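Local structure of putative major capsid protein (6G44) at residues C[54-59]-C[233-238]; C[81-86]-C[257-262]; C[96-101]-C[143-148]; C[102-107]-C[204-209]; C[153-158]-C[417-422]. The protein probably forms the protein shell of the virophage mavirus, as the double jelly-roll subunit of a trimeric capsid building block. All coordinates share one frame; numbering follows the deposited sequence. Where two conformers were deposited one is given.

Contacts 1 to 4 lie in the first jelly-roll half of the chain, and contact 5 joins it to the second. Contacts 1 and 2 reach the same antiparallel sheet, their centres about 16 Å apart, and touch where Pro238 CG, at the start of helix 238-241, lies 3.4 Å from Val259 O. Contact 4 lies about 12 Å, centre to centre, from both contact 1 and contact 3. It meets the former where Gln235 N approaches Ser106 O at 2.7 Å, and the latter where Ser143 OG approaches Glu204 OE1 at 2.8 Å. Contact 5 stands apart, its nearest atoms about 7 Å from contact 3, and holds a sulfate at a boundary with a neighbouring subunit.

Contact 1. Residues C[54-59]-C[233-238]; sequences NGIGQI and DGQFKP
Gly57 and Gly234 form the hydrogen-bonded pair of a short antiparallel beta ladder in the first jelly-roll, where residues leading into strand 58-66 meet the end of strand 222-235. Gly57 N gives a bond of 2.9 Å to Gly234 O, with 150° at the hydrogen. The return bond, Gly234 N to Gly57 O, is also 2.9 Å but bent to 130° and therefore weak. One step on, past the regular strand, Phe236 N reaches Gly55 O at 3.0 Å from above the carbonyl plane.

The Phe236 ring takes one polar and one apolar neighbour across the contact: Gly55 O lies at its edge and in plane, 3.5 Å from Phe236 CD1, while Ile59 CD1 approaches Phe236 CE1 obliquely at 3.9 Å. Phe264 of strand 258-273 meets the same ring.

On the face carrying Ile56 and Gln235, side chains meet across the ladder. Ile56 CG2, in the conformer described, lies 3.7 Å from Gln235 OE1. The Gln235 chain bends at CB-CG (chi2 -68°), which folds its amide back so that NE2 reaches Asp233 OD1 at 3.2 Å, on the syn side of the carboxylate and in the amide's own plane.

Polar bonding also shapes the approach to the ladder: an Asx turn begins it, with Asn54 OD1 accepting from Ile56 N at 3.2 Å.

Contact 2. Residues C[81-86]-C[257-262]; sequences AEIKNI and FEVDIT
Lys84 reaches across Glu258 toward Asp260 on the polar face of an antiparallel strand pair. CG sits beside the backbone N (chi1 -57°) and the chain is extended beyond it, which carries the side chain obliquely over the partner strand. CB starts 3.5 Å from Glu258 O, and CG passes the same oxygen. CD carries the chain onward, and CE comes within 3.4 Å of Asp260 OD2. At the tip, NZ makes a salt bridge of 2.8 Å to Asp260 OD2, in the conformer described, and a long one of 3.6 Å to Glu258 OE2. The ammonium probably also eases the nearness of Glu82 OE2 to Asp260 OD2, 4.7 Å apart. A water donates to both Glu258 OE1 and Asn85 OD1, while Asn85 ND2 bonds to Asp256 O.

In the backbone, Lys84 N to Glu258 O at 2.7 Å belongs to a ladder whose strands run antiparallel, their directions 164° apart. On the other face Ile83 and Val259 lie side by side, Ile83 CG1 4.0 Å from Val259 CG2.

Strand 195-205 continues the sheet beyond strand 74-84, and the apolar face packs against strand 242-244 and helix 238-241.

Contact 3. Residues C[96-101]-C[143-148]; sequences IGLKSF and SPCSDV
Phe101 holds CG beside its backbone N (chi1 -49°), which lays the ring alongside the loop 143-148, and Ser100 holds OG in the same sense (chi1 -55°), aiming it at Asp147. The motif on the receiving side is an ST turn directly after helix 136-142: Ser143 OG accepts from Cys145 N at 3.0 Å, and the same hydroxyl is bonded to Glu204.

That turn presents Cys145 O to the first segment. Phe101 N bonds to it at 2.9 Å, in the carbonyl plane and with 160° at the hydrogen. The same oxygen stands 4.0 Å above the plane of the Phe101 ring, over its centre, so one carbonyl meets both the backbone and the aromatic face of a single residue. Around the rest of the ring, Ser143 CB comes obliquely to 3.5 Å from CD1, Ser146 CA approaches CZ, and Val148 CG2 lies near the ring edge. Leu139 and Leu142 of helix 136-142 add to this cover.

Ser100 OG, in the conformer described, gives a short bond of 2.6 Å to Asp147 O, which also receives Arg176 NH1; a glycerol, probably from the crystallisation liquor, bonds to the hydroxyl too. The contact is thus a buried join between two loops, one leaving strand 96-98. At the end of that strand, Leu98 CB rests 3.9 Å from Cys145 SG.

Contact 4. Residues C[102-107]-C[204-209]; sequences PVNRSI and EALVAN
Asn104 and Glu204 make the first shell of this buried contact, which joins the short, weakly bonded helix 102-105 to the end of strand 195-205 in the first jelly-roll. Glu204 OE2 accepts twice from one residue. Asn104 N reaches it at 3.0 Å from above the carboxylate plane, and Asn104 ND2 reaches its anti lone pair at 2.8 Å, the two planar groups turned 34° apart. The other hydrogen of ND2 goes to Ala205 O at 2.8 Å, in the amide plane and with 167° at the hydrogen. The amide's OD1 accepts from Val207 N at 2.9 Å. Three bonds in different directions therefore fix the rotation of the Asn104 amide, and tie it to the backbone as the chain leaves the strand.

Glu204 can reach the helix because its chain is extended, with CG anti to the backbone N (chi1 180°). Val103 CB packs 3.5 Å from Glu204 CD. Glu204 OE1 takes a weak bond of 3.3 Å from Val103 N, and Ser143 OG is hydrogen-bonded to the same oxygen. Backbone N-H groups of a helical turn would be expected to favour the charged carboxylate.

Further out, Leu142 of helix 136-142 covers both Asn104 and Glu204. Beyond the polar network, Ile107 and Leu206 cross at about a right angle, Ile107 CD1 4.0 Å from Leu206 CD1.

Contact 5. Residues C[153-158]-C[417-422]; sequences KIKAVS and EAIFGA. With SO4 (sulfate ion), chain P.
Lys155 NZ, whose chain passes Ile419 with CE 4.0 Å from CD1, is gripped by a sulfate and a water. NZ of Lys155 donates a bond of 2.9 Å to sulfate O1 and a weak one of 3.2 Å to O4. The water accepts from NZ at 2.8 Å and donates to Glu417 O, relaying the lysine to the other segment. A bend at chi3 (-60°) turns this ammonium toward the anion. The sulfate, probably from the crystallisation liquor, is also bonded to Asn400, Thr403, and Lys93 and Thr167 of a neighbouring subunit, so this basic pocket spans a subunit boundary.

Lys153 takes a different route. In the conformer described, its CD lies 3.9 Å from Ile419 CG1, and NZ then bonds to Ala418 O at 2.7 Å from above the carbonyl plane. The strongest polar partner of the same NZ is Lys416 O, just before the second segment. Ile419 thus lies between the two lysine chains, with its CD1 also 3.8 Å from sulfate O1.

The contact links two loops of the two jelly-roll halves: segment 153-158 lies between helix 136-142 and strand 183-186, and segment 417-422 leads from helix 411-417 toward strand 425-428, with helix 401-405 packed against Glu417 and Ala418.

Contact 1. Residues C[54-59]-C[233-238]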
# COMPACT_ATOMS: atom_id res chain seq x y z
N ASN C 54 -34.94 -2.65 -18.16
CA ASN C 54 -34.57 -3.35 -16.93
C ASN C 54 -33.17 -3.98 -16.99
O ASN C 54 -32.83 -4.83 -16.15
CB ASN C 54 -35.60 -4.41 -16.56
CG ASN C 54 -35.58 -5.60 -17.46
OD1 ASN C 54 -34.98 -5.58 -18.53
ND2 ASN C 54 -36.24 -6.68 -17.01
N GLY C 55 -32.38 -3.61 -18.00
CA GLY C 55 -31.01 -4.11 -18.14
C GLY C 55 -30.82 -5.51 -18.70
O GLY C 55 -29.66 -5.98 -18.84
N ILE C 56 -31.91 -6.20 -19.06
CA ILE C 56 -31.82 -7.57 -19.57
C ILE C 56 -32.13 -7.71 -21.07
O ILE C 56 -33.29 -7.61 -21.49
CB ILE C 56 -32.71 -8.58 -18.80
CG1 ILE C 56 -32.37 -8.60 -17.30
CG2 ILE C 56 -32.51 -9.98 -19.38
CD1 ILE C 56 -33.35 -9.38 -16.48
N GLY C 57 -31.09 -8.01 -21.84
CA GLY C 57 -31.22 -8.31 -23.26
C GLY C 57 -30.01 -7.94 -24.05
O GLY C 57 -29.06 -7.34 -23.52
N GLN C 58 -30.02 -8.28 -25.33
CA GLN C 58 -28.87 -7.96 -26.18
C GLN C 58 -28.73 -6.45 -26.37
O GLN C 58 -29.71 -5.73 -26.57
CB GLN C 58 -28.99 -8.65 -27.53
CG GLN C 58 -27.70 -8.63 -28.35
CD GLN C 58 -27.86 -9.18 -29.74
OE1 GLN C 58 -28.46 -8.53 -30.57
NE2 GLN C 58 -27.30 -10.35 -29.99
N ILE C 59 -27.48 -5.96 -26.27
CA ILE C 59 -27.14 -4.55 -26.46
C ILE C 59 -26.01 -4.50 -27.46
O ILE C 59 -25.06 -5.23 -27.31
CB ILE C 59 -26.68 -3.92 -25.12
CG1 ILE C 59 -27.82 -3.95 -24.08
CG2 ILE C 59 -26.17 -2.49 -25.35
CD1 ILE C 59 -27.33 -3.94 -22.63
N ASP C 233 -24.42 -9.67 -24.31
CA ASP C 233 -25.57 -10.35 -23.69
C ASP C 233 -25.81 -9.60 -22.38
O ASP C 233 -25.13 -9.89 -21.37
CB ASP C 233 -25.27 -11.83 -23.47
CG ASP C 233 -26.33 -12.56 -22.65
OD1 ASP C 233 -27.42 -12.06 -22.44
OD2 ASP C 233 -25.97 -13.70 -22.24
N GLY C 234 -26.68 -8.61 -22.39
CA GLY C 234 -26.92 -7.77 -21.22
C GLY C 234 -27.69 -8.49 -20.13
O GLY C 234 -28.82 -8.92 -20.34
N GLN C 235 -27.06 -8.67 -18.97
CA GLN C 235 -27.71 -9.26 -17.80
C GLN C 235 -27.49 -8.36 -16.60
O GLN C 235 -27.02 -8.82 -15.54
CB GLN C 235 -27.20 -10.69 -17.54
CG GLN C 235 -27.49 -11.67 -18.64
CD GLN C 235 -28.98 -11.98 -18.76
OE1 GLN C 235 -29.73 -11.92 -17.78
NE2 GLN C 235 -29.41 -12.27 -19.99
N PHE C 236 -27.83 -7.09 -16.76
CA PHE C 236 -27.68 -6.01 -15.74
C PHE C 236 -28.89 -6.07 -14.82
O PHE C 236 -29.74 -5.17 -14.79
CB PHE C 236 -27.53 -4.65 -16.39
CG PHE C 236 -26.33 -4.55 -17.27
CD1 PHE C 236 -26.37 -4.88 -18.62
CD2 PHE C 236 -25.11 -4.14 -16.74
CE1 PHE C 236 -25.26 -4.78 -19.42
CE2 PHE C 236 -23.99 -4.05 -17.55
CZ PHE C 236 -24.05 -4.35 -18.88
N LYS C 237 -28.91 -7.15 -14.07
CA LYS C 237 -30.03 -7.48 -13.21
C LYS C 237 -29.57 -7.50 -11.78
O LYS C 237 -28.38 -7.54 -11.52
CB LYS C 237 -30.61 -8.82 -13.61
CG LYS C 237 -29.75 -10.03 -13.38
CD LYS C 237 -30.34 -11.21 -14.12
CE LYS C 237 -29.67 -12.49 -13.70
NZ LYS C 237 -30.07 -13.61 -14.60
N PRO C 238 -30.50 -7.44 -10.83
CA PRO C 238 -30.13 -7.24 -9.44
C PRO C 238 -29.15 -8.28 -8.89
O PRO C 238 -28.20 -7.90 -8.18
CB PRO C 238 -31.49 -7.28 -8.73
CG PRO C 238 -32.42 -6.74 -9.73
CD PRO C 238 -31.97 -7.39 -10.99

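Contact 2. Residues C[81-86]-C[257-262]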
# COMPACT_ATOMS: atom_id res chain seq x y z
N ALA C 81 -32.42 1.29 -8.97
CA ALA C 81 -32.78 0.05 -8.30
C ALA C 81 -33.78 0.34 -7.21
O ALA C 81 -33.54 1.21 -6.36
CB ALA C 81 -31.56 -0.61 -7.70
N GLU C 82 -34.90 -0.40 -7.22
CA GLU C 82 -35.86 -0.35 -6.13
C GLU C 82 -35.75 -1.63 -5.33
O GLU C 82 -35.91 -2.71 -5.87
CB GLU C 82 -37.30 -0.20 -6.65
CG GLU C 82 -38.31 -0.08 -5.51
CD GLU C 82 -39.74 0.21 -5.95
OE1 GLU C 82 -40.56 0.51 -5.07
OE2 GLU C 82 -40.05 0.11 -7.15
N ILE C 83 -35.44 -1.49 -4.04
CA ILE C 83 -35.27 -2.63 -3.14
C ILE C 83 -36.47 -2.67 -2.21
O ILE C 83 -36.73 -1.71 -1.49
CB ILE C 83 -33.99 -2.51 -2.28
CG1 ILE C 83 -32.78 -2.34 -3.20
CG2 ILE C 83 -33.90 -3.69 -1.34
CD1 ILE C 83 -31.50 -1.93 -2.48
N LYS C 84 -37.18 -3.80 -2.25
CA LYS C 84 -38.40 -4.00 -1.45
C LYS C 84 -38.21 -5.08 -0.40
O LYS C 84 -37.28 -5.89 -0.47
CB LYS C 84 -39.57 -4.39 -2.36
CG LYS C 84 -39.85 -3.39 -3.46
CD LYS C 84 -40.98 -3.88 -4.36
CE LYS C 84 -40.94 -3.21 -5.72
NZ LYS C 84 -41.66 -4.00 -6.77
N ASN C 85 -39.13 -5.07 0.58
CA ASN C 85 -39.20 -6.07 1.69
C ASN C 85 -38.24 -5.74 2.84
O ASN C 85 -37.91 -6.62 3.63
CB ASN C 85 -38.98 -7.53 1.23
CG ASN C 85 -39.93 -7.96 0.13
OD1 ASN C 85 -41.01 -7.37 -0.05
ND2 ASN C 85 -39.53 -8.97 -0.63
N ILE C 86 -37.87 -4.47 2.96
CA ILE C 86 -37.02 -4.00 4.05
C ILE C 86 -37.88 -3.68 5.26
O ILE C 86 -38.80 -2.88 5.15
CB ILE C 86 -36.23 -2.74 3.65
CG1 ILE C 86 -35.42 -2.97 2.37
CG2 ILE C 86 -35.31 -2.30 4.79
CD1 ILE C 86 -34.87 -1.69 1.79
N PHE C 257 -35.06 -10.08 -0.26
CA PHE C 257 -35.43 -8.80 -0.84
C PHE C 257 -35.87 -9.01 -2.26
O PHE C 257 -35.47 -9.96 -2.90
CB PHE C 257 -34.23 -7.84 -0.75
CG PHE C 257 -33.75 -7.68 0.66
CD1 PHE C 257 -34.44 -6.86 1.55
CD2 PHE C 257 -32.68 -8.43 1.14
CE1 PHE C 257 -34.05 -6.75 2.86
CE2 PHE C 257 -32.30 -8.33 2.48
CZ PHE C 257 -32.98 -7.49 3.33
N GLU C 258 -36.74 -8.12 -2.73
CA GLU C 258 -37.16 -8.11 -4.13
C GLU C 258 -36.64 -6.81 -4.71
O GLU C 258 -36.90 -5.75 -4.15
CB GLU C 258 -38.69 -8.13 -4.19
CG GLU C 258 -39.29 -8.05 -5.58
CD GLU C 258 -40.82 -8.03 -5.59
OE1 GLU C 258 -41.46 -8.41 -4.59
OE2 GLU C 258 -41.38 -7.62 -6.62
N VAL C 259 -35.87 -6.91 -5.79
CA VAL C 259 -35.20 -5.74 -6.36
C VAL C 259 -35.55 -5.66 -7.82
O VAL C 259 -35.57 -6.69 -8.52
CB VAL C 259 -33.67 -5.85 -6.18
CG1 VAL C 259 -32.98 -4.63 -6.76
CG2 VAL C 259 -33.33 -6.04 -4.70
N ASP C 260 -35.87 -4.45 -8.28
CA ASP C 260 -36.22 -4.16 -9.68
C ASP C 260 -35.31 -3.09 -10.25
O ASP C 260 -35.11 -2.09 -9.57
CB ASP C 260 -37.66 -3.63 -9.73
CG ASP C 260 -38.68 -4.68 -9.34
OD1 ASP C 260 -38.56 -5.82 -9.80
OD2 ASP C 260 -39.61 -4.34 -8.60
N ILE C 261 -34.87 -3.24 -11.50
CA ILE C 261 -34.08 -2.24 -12.23
C ILE C 261 -34.99 -1.54 -13.23
O ILE C 261 -35.74 -2.20 -13.98
CB ILE C 261 -32.93 -2.92 -12.99
CG1 ILE C 261 -32.06 -3.77 -12.04
CG2 ILE C 261 -32.08 -1.92 -13.79
CD1 ILE C 261 -31.32 -2.99 -10.95
N THR C 262 -34.92 -0.22 -13.22
CA THR C 262 -35.63 0.61 -14.19
C THR C 262 -34.73 1.70 -14.70
O THR C 262 -33.70 2.04 -14.09
CB THR C 262 -36.91 1.23 -13.58
OG1 THR C 262 -36.59 2.10 -12.48
CG2 THR C 262 -37.88 0.13 -13.12
O HOH W 1 -42.42 -6.96 -2.44

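Contact 3. Residues C[96-101]-C[143-148]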
# COMPACT_ATOMS: atom_id res chain seq x y z
N ILE C 96 -25.89 -1.15 1.90
CA ILE C 96 -26.26 -1.25 0.49
C ILE C 96 -25.09 -0.82 -0.37
O ILE C 96 -24.44 0.21 -0.10
CB ILE C 96 -27.46 -0.32 0.14
CG1 ILE C 96 -28.67 -0.60 1.04
CG2 ILE C 96 -27.86 -0.46 -1.32
CD1 ILE C 96 -29.23 -2.00 0.93
N GLY C 97 -24.83 -1.57 -1.42
CA GLY C 97 -23.85 -1.18 -2.41
C GLY C 97 -23.96 -2.03 -3.63
O GLY C 97 -25.04 -2.56 -3.96
N LEU C 98 -22.83 -2.21 -4.31
CA LEU C 98 -22.75 -3.04 -5.49
C LEU C 98 -21.81 -4.23 -5.29
O LEU C 98 -20.86 -4.15 -4.48
CB LEU C 98 -22.32 -2.22 -6.71
CG LEU C 98 -23.20 -1.04 -7.08
CD1 LEU C 98 -22.62 -0.23 -8.22
CD2 LEU C 98 -24.63 -1.47 -7.42
N LYS C 99 -22.07 -5.31 -6.01
CA LYS C 99 -21.16 -6.46 -6.06
C LYS C 99 -19.87 -6.07 -6.77
O LYS C 99 -19.82 -5.03 -7.44
CB LYS C 99 -21.85 -7.67 -6.70
CG LYS C 99 -23.01 -8.18 -5.84
CD LYS C 99 -23.57 -9.48 -6.36
CE LYS C 99 -24.68 -10.01 -5.47
NZ LYS C 99 -25.15 -11.32 -5.96
N SER C 100 -18.82 -6.87 -6.58
CA SER C 100 -17.52 -6.63 -7.22
C SER C 100 -17.64 -6.66 -8.75
O SER C 100 -18.19 -7.61 -9.30
CB SER C 100 -16.52 -7.71 -6.75
OG SER C 100 -16.45 -7.73 -5.33
N PHE C 101 -17.11 -5.66 -9.43
CA PHE C 101 -17.09 -5.62 -10.91
C PHE C 101 -18.50 -5.81 -11.50
O PHE C 101 -18.74 -6.74 -12.27
CB PHE C 101 -16.08 -6.62 -11.50
CG PHE C 101 -14.73 -6.52 -10.84
CD1 PHE C 101 -13.87 -5.53 -11.22
CD2 PHE C 101 -14.40 -7.33 -9.77
CE1 PHE C 101 -12.68 -5.34 -10.59
CE2 PHE C 101 -13.19 -7.14 -9.10
CZ PHE C 101 -12.34 -6.14 -9.51
N SER C 143 -12.57 -1.05 -12.25
CA SER C 143 -13.92 -0.78 -11.74
C SER C 143 -13.84 0.03 -10.46
O SER C 143 -12.91 -0.20 -9.65
CB SER C 143 -14.62 -2.10 -11.40
OG SER C 143 -15.91 -1.92 -10.86
N PRO C 144 -14.84 0.88 -10.19
CA PRO C 144 -14.96 1.54 -8.88
C PRO C 144 -15.27 0.54 -7.77
O PRO C 144 -15.11 0.86 -6.59
CB PRO C 144 -16.11 2.55 -9.07
CG PRO C 144 -16.93 1.92 -10.17
CD PRO C 144 -15.93 1.28 -11.11
N CYS C 145 -15.75 -0.65 -8.12
CA CYS C 145 -16.12 -1.65 -7.12
C CYS C 145 -15.14 -2.80 -7.25
O CYS C 145 -15.50 -3.88 -7.76
CB CYS C 145 -17.55 -2.12 -7.40
SG CYS C 145 -18.75 -0.81 -7.08
N SER C 146 -13.91 -2.59 -6.78
CA SER C 146 -12.82 -3.54 -6.96
C SER C 146 -12.52 -4.41 -5.75
O SER C 146 -11.81 -5.39 -5.90
CB SER C 146 -11.53 -2.85 -7.39
OG SER C 146 -11.12 -1.90 -6.45
N ASP C 147 -13.05 -4.09 -4.59
CA ASP C 147 -12.84 -4.91 -3.40
C ASP C 147 -13.53 -6.25 -3.58
O ASP C 147 -14.70 -6.27 -4.02
CB ASP C 147 -13.37 -4.17 -2.17
CG ASP C 147 -13.28 -4.98 -0.91
OD1 ASP C 147 -14.25 -5.73 -0.63
OD2 ASP C 147 -12.26 -4.86 -0.20
N VAL C 148 -12.83 -7.34 -3.25
CA VAL C 148 -13.32 -8.70 -3.39
C VAL C 148 -13.66 -9.25 -2.01
O VAL C 148 -12.84 -9.14 -1.07
CB VAL C 148 -12.27 -9.57 -4.12
CG1 VAL C 148 -12.64 -11.03 -4.11
CG2 VAL C 148 -12.06 -9.08 -5.55

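Contact 4. Residues C[102-107]-C[204-209]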
# COMPACT_ATOMS: atom_id res chain seq x y z
N PRO C 102 -19.40 -4.92 -11.09
CA PRO C 102 -20.83 -5.18 -11.43
C PRO C 102 -21.15 -5.12 -12.91
O PRO C 102 -22.12 -5.76 -13.35
CB PRO C 102 -21.57 -4.09 -10.66
CG PRO C 102 -20.57 -2.98 -10.54
CD PRO C 102 -19.25 -3.67 -10.33
N VAL C 103 -20.38 -4.37 -13.69
CA VAL C 103 -20.60 -4.34 -15.14
C VAL C 103 -20.18 -5.65 -15.75
O VAL C 103 -20.96 -6.28 -16.46
CB VAL C 103 -19.93 -3.13 -15.82
CG1 VAL C 103 -19.97 -3.23 -17.35
CG2 VAL C 103 -20.57 -1.85 -15.32
N ASN C 104 -18.95 -6.10 -15.50
CA ASN C 104 -18.52 -7.36 -16.12
C ASN C 104 -19.26 -8.59 -15.57
O ASN C 104 -19.49 -9.56 -16.31
CB ASN C 104 -16.99 -7.50 -16.06
CG ASN C 104 -16.31 -6.56 -17.01
OD1 ASN C 104 -16.25 -6.83 -18.21
ND2 ASN C 104 -15.76 -5.44 -16.49
N ARG C 105 -19.70 -8.54 -14.31
CA ARG C 105 -20.55 -9.59 -13.74
C ARG C 105 -21.86 -9.76 -14.50
O ARG C 105 -22.45 -10.85 -14.47
CB ARG C 105 -20.91 -9.31 -12.29
CG ARG C 105 -19.87 -9.73 -11.28
CD ARG C 105 -20.38 -9.56 -9.84
NE ARG C 105 -21.66 -10.21 -9.57
CZ ARG C 105 -21.83 -11.46 -9.11
NH1 ARG C 105 -23.08 -11.92 -8.88
NH2 ARG C 105 -20.79 -12.26 -8.89
N SER C 106 -22.30 -8.68 -15.12
CA SER C 106 -23.60 -8.62 -15.82
C SER C 106 -23.50 -9.01 -17.29
O SER C 106 -24.50 -8.87 -18.01
CB SER C 106 -24.15 -7.21 -15.70
OG SER C 106 -24.48 -6.90 -14.36
N ILE C 107 -22.35 -9.48 -17.78
CA ILE C 107 -22.19 -9.78 -19.20
C ILE C 107 -21.65 -11.20 -19.36
O ILE C 107 -20.44 -11.43 -19.32
CB ILE C 107 -21.28 -8.76 -19.92
CG1 ILE C 107 -21.74 -7.32 -19.74
CG2 ILE C 107 -21.17 -9.13 -21.40
CD1 ILE C 107 -20.67 -6.28 -20.06
N GLU C 204 -17.00 1.33 -15.98
CA GLU C 204 -16.12 0.16 -15.76
C GLU C 204 -15.51 -0.30 -17.10
O GLU C 204 -16.20 -0.34 -18.13
CB GLU C 204 -16.95 -0.96 -15.11
CG GLU C 204 -16.21 -2.24 -14.80
CD GLU C 204 -16.98 -3.17 -13.88
OE1 GLU C 204 -17.62 -2.67 -12.92
OE2 GLU C 204 -16.95 -4.41 -14.13
N ALA C 205 -14.22 -0.63 -17.12
CA ALA C 205 -13.57 -1.15 -18.31
C ALA C 205 -14.21 -2.48 -18.71
O ALA C 205 -14.46 -3.34 -17.84
CB ALA C 205 -12.09 -1.35 -18.06
N LEU C 206 -14.47 -2.66 -20.01
CA LEU C 206 -14.96 -3.95 -20.50
C LEU C 206 -13.84 -4.98 -20.54
O LEU C 206 -12.80 -4.71 -21.16
CB LEU C 206 -15.52 -3.79 -21.91
CG LEU C 206 -16.05 -5.04 -22.59
CD1 LEU C 206 -17.14 -5.74 -21.80
CD2 LEU C 206 -16.57 -4.67 -23.98
N VAL C 207 -14.06 -6.16 -19.92
CA VAL C 207 -13.11 -7.27 -19.93
C VAL C 207 -13.56 -8.28 -20.97
O VAL C 207 -14.35 -9.20 -20.69
CB VAL C 207 -13.01 -7.89 -18.53
CG1 VAL C 207 -12.08 -9.09 -18.49
CG2 VAL C 207 -12.56 -6.82 -17.55
N ALA C 208 -13.11 -8.07 -22.20
CA ALA C 208 -13.54 -8.90 -23.35
C ALA C 208 -12.49 -8.83 -24.42
O ALA C 208 -12.12 -7.74 -24.82
CB ALA C 208 -14.88 -8.42 -23.89
N ASN C 209 -12.02 -9.98 -24.91
CA ASN C 209 -10.99 -9.95 -25.97
C ASN C 209 -11.46 -9.08 -27.17
O ASN C 209 -12.63 -9.18 -27.56
CB ASN C 209 -10.68 -11.35 -26.46
CG ASN C 209 -10.05 -12.24 -25.38
OD1 ASN C 209 -10.59 -12.37 -24.27
ND2 ASN C 209 -8.93 -12.87 -25.71

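Contact 5. Residues C[153-158]-C[417-422]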
# COMPACT_ATOMS: atom_id res chain seq x y z
N LYS C 153 -20.58 -13.79 4.29
CA LYS C 153 -21.59 -12.87 4.80
C LYS C 153 -20.96 -11.53 5.08
O LYS C 153 -19.78 -11.44 5.49
CB LYS C 153 -22.19 -13.36 6.10
CG LYS C 153 -22.96 -14.66 6.02
CD LYS C 153 -23.74 -14.82 7.31
CE LYS C 153 -24.50 -16.12 7.38
NZ LYS C 153 -24.42 -16.53 8.79
N ILE C 154 -21.76 -10.47 4.92
CA ILE C 154 -21.34 -9.10 5.19
C ILE C 154 -22.33 -8.52 6.18
O ILE C 154 -23.54 -8.68 6.00
CB ILE C 154 -21.38 -8.26 3.89
CG1 ILE C 154 -20.31 -8.74 2.91
CG2 ILE C 154 -21.23 -6.78 4.18
CD1 ILE C 154 -20.54 -8.32 1.46
N LYS C 155 -21.85 -7.88 7.23
CA LYS C 155 -22.72 -7.27 8.25
C LYS C 155 -22.24 -5.89 8.59
O LYS C 155 -21.03 -5.65 8.72
CB LYS C 155 -22.72 -8.11 9.53
CG LYS C 155 -23.21 -9.54 9.32
CD LYS C 155 -23.38 -10.30 10.65
CE LYS C 155 -22.09 -10.41 11.45
NZ LYS C 155 -22.29 -11.28 12.65
N ALA C 156 -23.17 -4.94 8.73
CA ALA C 156 -22.82 -3.58 9.14
C ALA C 156 -22.22 -3.47 10.54
O ALA C 156 -21.55 -2.51 10.83
CB ALA C 156 -24.02 -2.64 9.00
N VAL C 157 -22.45 -4.46 11.40
CA VAL C 157 -21.80 -4.47 12.71
C VAL C 157 -20.31 -4.75 12.65
O VAL C 157 -19.61 -4.54 13.63
CB VAL C 157 -22.47 -5.45 13.71
CG1 VAL C 157 -23.92 -5.02 13.98
CG2 VAL C 157 -22.38 -6.89 13.26
N SER C 158 -19.82 -5.26 11.51
CA SER C 158 -18.42 -5.68 11.36
C SER C 158 -17.63 -4.66 10.58
O SER C 158 -18.14 -4.01 9.67
CB SER C 158 -18.37 -6.99 10.57
OG SER C 158 -19.21 -7.97 11.14
N GLU C 417 -25.71 -18.16 12.41
CA GLU C 417 -24.75 -17.10 12.71
C GLU C 417 -23.34 -17.37 12.19
O GLU C 417 -22.53 -16.44 12.18
CB GLU C 417 -24.72 -16.84 14.21
CG GLU C 417 -26.08 -16.32 14.69
CD GLU C 417 -26.11 -15.91 16.14
OE1 GLU C 417 -25.05 -15.56 16.69
OE2 GLU C 417 -27.22 -15.93 16.73
N ALA C 418 -23.05 -18.59 11.75
CA ALA C 418 -21.70 -18.94 11.32
C ALA C 418 -21.37 -18.23 10.01
O ALA C 418 -22.21 -18.12 9.09
CB ALA C 418 -21.57 -20.43 11.13
N ILE C 419 -20.12 -17.77 9.92
CA ILE C 419 -19.56 -17.15 8.73
C ILE C 419 -18.33 -17.93 8.31
O ILE C 419 -17.51 -18.28 9.16
CB ILE C 419 -19.19 -15.69 9.02
CG1 ILE C 419 -20.45 -14.89 9.35
CG2 ILE C 419 -18.50 -15.05 7.80
CD1 ILE C 419 -20.21 -13.52 9.88
N PHE C 420 -18.20 -18.14 7.01
CA PHE C 420 -17.09 -18.89 6.41
C PHE C 420 -16.31 -18.07 5.42
O PHE C 420 -16.82 -17.11 4.82
CB PHE C 420 -17.58 -20.18 5.74
CG PHE C 420 -18.21 -21.13 6.72
CD1 PHE C 420 -19.56 -21.02 7.04
CD2 PHE C 420 -17.46 -22.11 7.33
CE1 PHE C 420 -20.13 -21.87 7.98
CE2 PHE C 420 -18.02 -22.95 8.27
CZ PHE C 420 -19.35 -22.83 8.59
N GLY C 421 -15.05 -18.45 5.22
CA GLY C 421 -14.30 -17.88 4.11
C GLY C 421 -15.02 -18.11 2.80
O GLY C 421 -15.71 -19.13 2.61
N ALA C 422 -14.84 -17.19 1.86
CA ALA C 422 -15.53 -17.31 0.57
C ALA C 422 -15.11 -18.55 -0.19
O ALA C 422 -15.87 -19.07 -1.01
CB ALA C 422 -15.30 -16.08 -0.29
S SO4 P . -18.90 -11.82 13.77
O1 SO4 P . -20.00 -12.78 13.61
O2 SO4 P . -18.00 -12.24 14.89
O3 SO4 P . -18.10 -11.69 12.52
O4 SO4 P . -19.55 -10.51 14.05
O HOH W 2 -23.37 -13.76 11.93